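Local coordinates for oxidoreductase, 2OG-Fe oxygenase family protein, putative, expressed (Oryza sativa subsp. japonica, PDB 5XOI) that probably acts as an iron- and 2-oxoglutarate-dependent dioxygenase of the AlkB family, this chain being its C-terminal oxygenase part, at residues V26-R31 / V156-G161; L182-V187 / T208-L213. All blocks are in the same frame, centred on the assembly; numbering follows the deposited sequence.

Interaction 1 (V26-R31 / V156-G161); sequences VDIIRR and VSFSLG
Leu-160 pushes its CD2 methyl between Ile-28 and Ile-29 of the helix, and this apolar meeting is the tight part of the contact. Leu-160 CD2 lies 3.8 Å from Ile-29 CD1 and 3.9 Å from Ile-28 CG2, so one methyl touches both isoleucines. Ile-29 comes in from the flank: its CB does not point at the strand, but CG1 stands anti to the carbonyl carbon (chi1 -61°) and Ile-29 CD1 folds back to reach Leu-160, also passing 4.0 Å from Leu-160 CB. The two chains slide past each other in opposite directions, whereas Ile-28 crosses Leu-160 at about a right angle. Ile-28 also spans to the next inward-facing residue of the strand: Ile-28 CD1 meets the Phe-158 ring obliquely, 4.1 Å from Phe-158 CD2. No hydrogen bond joins the segments; the strand runs almost perpendicular to the helix, at 84°, and packing of hydrocarbon side chains joins them. The solvent-facing side of the helix is polar, and its Asp-27, Arg-30 and Arg-31 take no part in the apolar contact. There Arg-31 NE reaches back one turn to Asp-27 OD2 (3.1 Å) in a salt bridge, meeting the oxygen on its syn side but 33° out of the carboxylate plane. The Arg-30 guanidinium lies flat against buried, apolar Val-26, whose CG1 sits 3.5 Å above the guanidinium plane. The contact seats helix 22-37 on the larger sheet of the double-stranded beta-helix (jelly-roll) core of the 2-oxoglutarate oxygenases. Ser-159, on the reverse side of strand 155-161, hydrogen-bonds Arg-223, which binds 2-oxoglutarate. Strand 223-229 adds Leu-226, which touches both Ile-28 and Leu-160, helix 87-106 packs Ile-92 and Val-93 against Phe-158, and helix 211-217 flanks the helix at Val-26 and Ile-29.

Interaction 2 (L182-V187 / T208-L213); sequences LESGDV and TAPNWL
A chi1 of -165° swings Ser-184 OG to the far side of CB from the backbone N and places it against Leu-213, while CB lies on the ring of Pro-210. With CG anti to N (chi1 -179°) and CD2 continuing the extended chain, Leu-213 CD2 comes to 3.4 Å from Ser-184 OG. Pro-210 meets the serine through the CD corner of its ring, Pro-210 CD lying 3.6 Å from Ser-184 CB, with Pro-210 CG a little farther along at 4.0 Å. These touches are van der Waals contacts only; the polar needs of the buried hydroxyl are met elsewhere, by Gly-161 N and Gln-25 OE1. The loop carrying Ser-184 is a type II beta turn from Glu-183 to Asp-186, linking strands 178-182 and 187-190, which belong to the two different sheets of the jelly-roll core. Gly-185 takes the third place of the turn at positive phi (94°), where a CB would press on the preceding carbonyl. Asp-186 N closes the turn on Glu-183 O at 2.9 Å, and Asp-186 OD2 accepts Glu-183 N at 2.9 Å from above its carboxylate plane; Lys-17 salt-bridges both acids. Across the contact, Pro-210 is the N-cap of helix 211-217, while Leu-213, in its first turn, also packs on Gln-25 and Val-26 of helix 22-37.

Interaction 1 lies wholly in the core; interaction 2 is largely buried but includes partly exposed Pro-210. Strand 155-161 with helix 22-37 ties them together. In interaction 1 these two elements meet directly, through hydrocarbon alone, over the sheet's middle. Interaction 2 lies nearer the edge of the fold, joining a turn to a helix start; its apolar touches include a serine hydroxyl, and it buries about half as much surface. The bridge between them is polar: Gly-161 N lies 2.9 Å from Ser-184 OG and Ser-159 O lies 2.8 Å from Gly-185 N, both probable hydrogen bonds. Val-26 of segment 26-31 touches Leu-213 of segment 208-213 where the two helices adjoin.

Interaction 1 (V26-R31 / V156-G161)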
loop_
_atom_site.group_PDB
_atom_site.type_symbol
_atom_site.label_atom_id
_atom_site.label_comp_id
_atom_site.label_asym_id
_atom_site.label_seq_id
_atom_site.Cartn_x
_atom_site.Cartn_y
_atom_site.Cartn_z
ATOM N N VAL A 26 -1.218 14.451 -7.330
ATOM C CA VAL A 26 -2.491 15.063 -7.696
ATOM C C VAL A 26 -3.268 14.145 -8.625
ATOM O O VAL A 26 -4.478 13.942 -8.458
ATOM C CB VAL A 26 -2.257 16.441 -8.329
ATOM C CG1 VAL A 26 -3.587 17.047 -8.771
ATOM C CG2 VAL A 26 -1.542 17.336 -7.343
ATOM N N ASP A 27 -2.580 13.563 -9.609
ATOM C CA ASP A 27 -3.242 12.695 -10.571
ATOM C C ASP A 27 -3.799 11.453 -9.890
ATOM O O ASP A 27 -4.893 10.992 -10.232
ATOM C CB ASP A 27 -2.254 12.311 -11.675
ATOM C CG ASP A 27 -2.888 11.490 -12.777
ATOM O OD1 ASP A 27 -4.006 11.825 -13.216
ATOM O OD2 ASP A 27 -2.245 10.516 -13.221
ATOM N N ILE A 28 -3.059 10.910 -8.920
ATOM C CA ILE A 28 -3.503 9.703 -8.228
ATOM C C ILE A 28 -4.766 9.993 -7.427
ATOM O O ILE A 28 -5.729 9.225 -7.470
ATOM C CB ILE A 28 -2.384 9.138 -7.336
ATOM C CG1 ILE A 28 -1.281 8.506 -8.191
ATOM C CG2 ILE A 28 -2.947 8.094 -6.376
ATOM C CD1 ILE A 28 0.041 8.386 -7.469
ATOM N N ILE A 29 -4.782 11.120 -6.704
ATOM C CA ILE A 29 -5.970 11.519 -5.949
ATOM C C ILE A 29 -7.148 11.727 -6.887
ATOM O O ILE A 29 -8.252 11.229 -6.643
ATOM C CB ILE A 29 -5.696 12.796 -5.131
ATOM C CG1 ILE A 29 -4.577 12.579 -4.100
ATOM C CG2 ILE A 29 -7.005 13.304 -4.480
ATOM C CD1 ILE A 29 -4.938 11.632 -2.982
ATOM N N ARG A 30 -6.938 12.485 -7.970
ATOM C CA ARG A 30 -8.050 12.787 -8.866
ATOM C C ARG A 30 -8.625 11.514 -9.486
ATOM O O ARG A 30 -9.848 11.353 -9.551
ATOM C CB ARG A 30 -7.594 13.779 -9.939
ATOM C CG ARG A 30 -7.491 15.209 -9.418
ATOM C CD ARG A 30 -7.104 16.183 -10.531
ATOM N NE ARG A 30 -7.024 17.563 -10.058
ATOM C CZ ARG A 30 -6.242 18.490 -10.604
ATOM N NH1 ARG A 30 -5.465 18.181 -11.637
ATOM N NH2 ARG A 30 -6.226 19.723 -10.117
ATOM N N ARG A 31 -7.766 10.580 -9.910
ATOM C CA ARG A 31 -8.272 9.323 -10.468
ATOM C C ARG A 31 -9.039 8.515 -9.426
ATOM O O ARG A 31 -10.088 7.938 -9.727
ATOM C CB ARG A 31 -7.130 8.486 -11.033
ATOM C CG ARG A 31 -6.530 9.031 -12.318
ATOM C CD ARG A 31 -5.303 8.226 -12.696
ATOM N NE ARG A 31 -4.645 8.732 -13.897
ATOM C CZ ARG A 31 -4.818 8.216 -15.107
ATOM N NH1 ARG A 31 -5.636 7.184 -15.279
ATOM N NH2 ARG A 31 -4.176 8.731 -16.144
ATOM N N VAL A 156 3.860 -3.271 -2.813
ATOM C CA VAL A 156 4.278 -1.880 -3.052
ATOM C C VAL A 156 3.136 -0.966 -2.632
ATOM O O VAL A 156 2.032 -1.071 -3.173
ATOM C CB VAL A 156 4.649 -1.634 -4.520
ATOM C CG1 VAL A 156 4.994 -0.163 -4.745
ATOM C CG2 VAL A 156 5.816 -2.536 -4.940
ATOM N N SER A 157 3.412 -0.042 -1.708
ATOM C CA SER A 157 2.373 0.753 -1.051
ATOM C C SER A 157 2.633 2.247 -1.234
ATOM O O SER A 157 3.687 2.749 -0.824
ATOM C CB SER A 157 2.316 0.407 0.441
ATOM O OG SER A 157 1.620 1.382 1.189
ATOM N N PHE A 158 1.655 2.957 -1.814
ATOM C CA PHE A 158 1.683 4.416 -1.953
ATOM C C PHE A 158 0.977 5.055 -0.763
ATOM O O PHE A 158 -0.078 4.581 -0.340
ATOM C CB PHE A 158 0.934 4.901 -3.205
ATOM C CG PHE A 158 1.495 4.447 -4.532
ATOM C CD1 PHE A 158 2.673 3.730 -4.631
ATOM C CD2 PHE A 158 0.816 4.787 -5.697
ATOM C CE1 PHE A 158 3.160 3.345 -5.873
ATOM C CE2 PHE A 158 1.290 4.415 -6.936
ATOM C CZ PHE A 158 2.466 3.686 -7.030
ATOM N N SER A 159 1.508 6.183 -0.284
ATOM C CA SER A 159 0.883 6.945 0.794
ATOM C C SER A 159 0.623 8.367 0.315
ATOM O O SER A 159 1.509 8.993 -0.271
ATOM C CB SER A 159 1.761 6.971 2.055
ATOM O OG SER A 159 1.822 5.700 2.683
ATOM N N LEU A 160 -0.586 8.881 0.562
ATOM C CA LEU A 160 -0.921 10.246 0.167
ATOM C C LEU A 160 -1.824 10.877 1.214
ATOM O O LEU A 160 -2.697 10.210 1.774
ATOM C CB LEU A 160 -1.620 10.300 -1.204
ATOM C CG LEU A 160 -0.899 9.722 -2.429
ATOM C CD1 LEU A 160 -1.132 8.225 -2.549
ATOM C CD2 LEU A 160 -1.375 10.422 -3.687
ATOM N N GLY A 161 -1.626 12.175 1.456
ATOM C CA GLY A 161 -2.460 12.880 2.418
ATOM C C GLY A 161 -1.835 12.939 3.798
ATOM O O GLY A 161 -0.631 13.168 3.929
#

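Interaction 2 (L182-V187 / T208-L213)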
loop_
_atom_site.group_PDB
_atom_site.type_symbol
_atom_site.label_atom_id
_atom_site.label_comp_id
_atom_site.label_asym_id
_atom_site.label_seq_id
_atom_site.Cartn_x
_atom_site.Cartn_y
_atom_site.Cartn_z
ATOM N N LEU A 182 4.685 7.002 7.569
ATOM C CA LEU A 182 4.497 7.039 6.124
ATOM C C LEU A 182 3.831 8.366 5.798
ATOM O O LEU A 182 2.656 8.577 6.129
ATOM C CB LEU A 182 3.669 5.851 5.637
ATOM C CG LEU A 182 4.253 4.467 5.963
ATOM C CD1 LEU A 182 3.304 3.362 5.489
ATOM C CD2 LEU A 182 5.614 4.301 5.320
ATOM N N GLU A 183 4.601 9.276 5.195
ATOM C CA GLU A 183 4.160 10.630 4.882
ATOM C C GLU A 183 3.712 10.702 3.431
ATOM O O GLU A 183 4.024 9.830 2.626
ATOM C CB GLU A 183 5.286 11.645 5.117
ATOM C CG GLU A 183 5.929 11.578 6.486
ATOM C CD GLU A 183 7.034 12.607 6.637
ATOM O OE1 GLU A 183 6.811 13.638 7.300
ATOM O OE2 GLU A 183 8.126 12.389 6.079
ATOM N N SER A 184 2.981 11.764 3.101
ATOM C CA SER A 184 2.463 11.909 1.741
ATOM C C SER A 184 3.595 11.866 0.715
ATOM O O SER A 184 4.589 12.591 0.835
ATOM C CB SER A 184 1.684 13.219 1.606
ATOM O OG SER A 184 0.893 13.206 0.431
ATOM N N GLY A 185 3.423 11.022 -0.302
ATOM C CA GLY A 185 4.410 10.794 -1.329
ATOM C C GLY A 185 5.333 9.622 -1.080
ATOM O O GLY A 185 6.024 9.191 -2.012
ATOM N N ASP A 186 5.373 9.093 0.142
ATOM C CA ASP A 186 6.248 7.959 0.427
ATOM C C ASP A 186 5.756 6.700 -0.281
ATOM O O ASP A 186 4.550 6.474 -0.444
ATOM C CB ASP A 186 6.331 7.679 1.925
ATOM C CG ASP A 186 7.103 8.751 2.705
ATOM O OD1 ASP A 186 7.681 9.677 2.093
ATOM O OD2 ASP A 186 7.122 8.649 3.956
ATOM N N VAL A 187 6.703 5.872 -0.709
ATOM C CA VAL A 187 6.399 4.545 -1.234
ATOM C C VAL A 187 7.160 3.538 -0.394
ATOM O O VAL A 187 8.364 3.691 -0.180
ATOM C CB VAL A 187 6.766 4.397 -2.723
ATOM C CG1 VAL A 187 6.605 2.932 -3.167
ATOM C CG2 VAL A 187 5.882 5.290 -3.562
ATOM N N THR A 208 -1.559 16.805 8.668
ATOM C CA THR A 208 -0.186 16.656 8.206
ATOM C C THR A 208 -0.059 16.615 6.690
ATOM O O THR A 208 1.061 16.747 6.179
ATOM C CB THR A 208 0.460 15.397 8.816
ATOM O OG1 THR A 208 -0.443 14.282 8.730
ATOM C CG2 THR A 208 0.798 15.644 10.281
ATOM N N ALA A 209 -1.164 16.484 5.965
ATOM C CA ALA A 209 -1.117 16.502 4.508
ATOM C C ALA A 209 -0.561 17.834 4.002
ATOM O O ALA A 209 -0.881 18.891 4.556
ATOM C CB ALA A 209 -2.513 16.275 3.922
ATOM N N PRO A 210 0.269 17.822 2.961
ATOM C CA PRO A 210 0.815 19.085 2.447
ATOM C C PRO A 210 -0.291 19.992 1.929
ATOM O O PRO A 210 -1.249 19.542 1.296
ATOM C CB PRO A 210 1.754 18.641 1.321
ATOM C CG PRO A 210 2.028 17.202 1.587
ATOM C CD PRO A 210 0.809 16.651 2.259
ATOM N N ASN A 211 -0.143 21.290 2.208
ATOM C CA ASN A 211 -1.160 22.259 1.812
ATOM C C ASN A 211 -1.371 22.263 0.304
ATOM O O ASN A 211 -2.509 22.353 -0.169
ATOM C CB ASN A 211 -0.762 23.654 2.292
ATOM C CG ASN A 211 -1.780 24.717 1.911
ATOM O OD1 ASN A 211 -1.488 25.629 1.130
ATOM N ND2 ASN A 211 -2.981 24.607 2.466
ATOM N N TRP A 212 -0.289 22.182 -0.470
ATOM C CA TRP A 212 -0.437 22.225 -1.923
ATOM C C TRP A 212 -1.257 21.045 -2.430
ATOM O O TRP A 212 -2.037 21.189 -3.379
ATOM C CB TRP A 212 0.937 22.263 -2.598
ATOM C CG TRP A 212 1.779 21.055 -2.334
ATOM C CD1 TRP A 212 2.729 20.917 -1.370
ATOM C CD2 TRP A 212 1.749 19.813 -3.052
ATOM N NE1 TRP A 212 3.296 19.665 -1.438
ATOM C CE2 TRP A 212 2.713 18.970 -2.466
ATOM C CE3 TRP A 212 1.009 19.340 -4.142
ATOM C CZ2 TRP A 212 2.942 17.671 -2.916
ATOM C CZ3 TRP A 212 1.246 18.052 -4.594
ATOM C CH2 TRP A 212 2.207 17.235 -3.980
ATOM N N LEU A 213 -1.118 19.877 -1.801
ATOM C CA LEU A 213 -1.880 18.718 -2.251
ATOM C C LEU A 213 -3.347 18.834 -1.858
ATOM O O LEU A 213 -4.241 18.555 -2.669
ATOM C CB LEU A 213 -1.269 17.442 -1.672
ATOM C CG LEU A 213 -1.969 16.153 -2.102
ATOM C CD1 LEU A 213 -1.943 16.040 -3.625
ATOM C CD2 LEU A 213 -1.327 14.937 -1.439
#